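Local atomic coordinates of cupin 2, conserved barrel domain protein (Shewanella frigidimarina NCIMB 400, PDB entry 3D82), a protein that is of unknown function but binds a nickel ion within a small cupin beta-barrel. Residues 60-65 with 69-74. Residues are numbered along the deposited sequence; the frame is centred on the assembly and turned at random.
Sequences TLQIAF and NITLQA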
# COMPACT_ATOMS: atom_id res chain seq x y z
N THR D 60 -0.41 -14.72 7.81
CA THR D 60 -0.14 -15.42 6.57
C THR D 60 -1.42 -15.60 5.78
O THR D 60 -2.41 -16.10 6.32
CB THR D 60 0.48 -16.81 6.84
OG1 THR D 60 1.66 -16.64 7.62
CG2 THR D 60 0.84 -17.53 5.53
N LEU D 61 -1.38 -15.20 4.52
CA LEU D 61 -2.49 -15.33 3.60
C LEU D 61 -2.11 -16.28 2.48
O LEU D 61 -0.97 -16.25 2.00
CB LEU D 61 -2.82 -13.97 2.97
CG LEU D 61 -4.05 -13.92 2.04
CD1 LEU D 61 -5.34 -14.09 2.86
CD2 LEU D 61 -4.07 -12.64 1.25
N GLN D 62 -3.05 -17.14 2.09
CA GLN D 62 -2.92 -18.00 0.91
C GLN D 62 -3.96 -17.49 -0.08
O GLN D 62 -5.01 -17.01 0.33
CB GLN D 62 -3.24 -19.44 1.24
CG GLN D 62 -2.33 -20.05 2.26
CD GLN D 62 -2.79 -21.44 2.65
OE1 GLN D 62 -3.60 -21.60 3.58
NE2 GLN D 62 -2.33 -22.44 1.90
N ILE D 63 -3.62 -17.50 -1.37
CA ILE D 63 -4.60 -17.18 -2.42
C ILE D 63 -4.58 -18.37 -3.37
O ILE D 63 -3.51 -18.69 -3.95
CB ILE D 63 -4.32 -15.88 -3.19
CG1 ILE D 63 -4.13 -14.70 -2.21
CG2 ILE D 63 -5.50 -15.59 -4.15
CD1 ILE D 63 -3.90 -13.36 -2.88
N ALA D 64 -5.72 -19.04 -3.48
CA ALA D 64 -5.85 -20.18 -4.37
C ALA D 64 -6.21 -19.68 -5.77
O ALA D 64 -7.00 -18.73 -5.91
CB ALA D 64 -6.90 -21.14 -3.87
N PHE D 65 -5.57 -20.27 -6.78
CA PHE D 65 -5.93 -20.05 -8.18
C PHE D 65 -6.37 -21.40 -8.69
O PHE D 65 -6.15 -22.41 -8.04
CB PHE D 65 -4.77 -19.45 -8.96
CG PHE D 65 -4.38 -18.09 -8.46
CD1 PHE D 65 -3.41 -17.95 -7.48
CD2 PHE D 65 -5.05 -16.96 -8.92
CE1 PHE D 65 -3.07 -16.68 -6.98
CE2 PHE D 65 -4.73 -15.68 -8.41
CZ PHE D 65 -3.74 -15.55 -7.44
N ASN D 69 -1.40 -22.35 -6.16
CA ASN D 69 -1.58 -21.52 -4.96
C ASN D 69 -0.34 -20.67 -4.70
O ASN D 69 0.78 -21.08 -5.04
CB ASN D 69 -1.84 -22.39 -3.73
CG ASN D 69 -3.29 -22.85 -3.63
OD1 ASN D 69 -3.94 -23.14 -4.64
ND2 ASN D 69 -3.81 -22.93 -2.41
N ILE D 70 -0.56 -19.51 -4.09
CA ILE D 70 0.51 -18.64 -3.62
C ILE D 70 0.29 -18.38 -2.12
O ILE D 70 -0.82 -18.57 -1.63
CB ILE D 70 0.64 -17.31 -4.42
CG1 ILE D 70 -0.52 -16.35 -4.13
CG2 ILE D 70 0.80 -17.62 -5.93
CD1 ILE D 70 -0.42 -15.05 -4.89
N THR D 71 1.36 -18.01 -1.43
CA THR D 71 1.35 -17.66 -0.00
C THR D 71 2.00 -16.29 0.16
O THR D 71 3.06 -16.05 -0.40
CB THR D 71 2.13 -18.71 0.82
OG1 THR D 71 1.48 -19.98 0.70
CG2 THR D 71 2.22 -18.32 2.32
N LEU D 72 1.35 -15.39 0.90
CA LEU D 72 1.86 -14.06 1.24
C LEU D 72 2.04 -13.94 2.75
O LEU D 72 1.15 -14.31 3.51
CB LEU D 72 0.91 -12.95 0.78
CG LEU D 72 0.90 -12.58 -0.71
CD1 LEU D 72 0.36 -13.72 -1.56
CD2 LEU D 72 0.04 -11.32 -0.92
N GLN D 73 3.20 -13.45 3.16
CA GLN D 73 3.52 -13.19 4.56
C GLN D 73 3.40 -11.67 4.77
O GLN D 73 3.24 -10.92 3.80
CB GLN D 73 4.96 -13.60 4.87
CG GLN D 73 5.29 -15.08 4.65
CD GLN D 73 4.53 -16.01 5.56
OE1 GLN D 73 3.99 -15.60 6.59
NE2 GLN D 73 4.51 -17.29 5.20
N ALA D 74 3.54 -11.23 6.02
CA ALA D 74 3.55 -9.81 6.38
C ALA D 74 4.67 -9.14 5.58
O ALA D 74 5.75 -9.70 5.42
CB ALA D 74 3.77 -9.61 7.89
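Leu61 and Leu72 exchange both of their backbone hydrogen bonds, Leu61 N giving to Leu72 O at 2.9 Å and Leu72 N to Leu61 O at 2.7 Å, each close to straight. Two residues on, Ile63 and Ile70 form a second such pair, in which Ile63 N meets Ile70 O at 3.0 Å, well off the carbonyl plane. Between these rungs, in the non-hydrogen-bonded pair Gln62–Thr71, the CA atoms stand closer than in the bonded pairs, and CA-H...O contacts, such as Gln62 CA to Ile70 O, add to the ladder.

Apolar packing belongs to the face carrying Leu61, Ile63, Ile70 and Leu72. Branched aliphatic residues suit it, since they spread over the strands and meet Phe54, Val56 and Tyr78 of strands 52-56 and 76-80 in the other sheet. Ile63 CB lies 3.9 Å from Ile70 CG1, which sits between the backbone N and the carbonyl carbon (chi1 72°); from there CG1 and CD1 reach the edge of the Phe65 ring, Ile70 CD1 coming within 3.7 Å of Phe65 CE1. Ile70 and Leu72 also pack against Gln3 and Val6 of the second subunit.

The polar side chains of Thr60, Gln62, Thr71 and Gln73 are on the other face and are less buried. Thr60 OG1 donates to Gln73 OE1 at 2.8 Å, from a position tilted 27° out of the amide carbonyl plane; a bend at chi2 (-64°) turns the glutamine back alongside the threonine. The methyls Thr60 CG2 and Thr71 CG2 touch at 3.6 Å. Threonine thus offers both a hydroxyl and a methyl here, its beta branching also fitting an extended backbone.

Through their backbones Gln62 and Ala64 hydrogen-bond to Met89 and Lys87 of strand 86-90, whose His86 is a nickel ligand touched by Ile63 and Phe65. The arrangement is an antiparallel beta hairpin in the wall of a cupin barrel, apolar side inward.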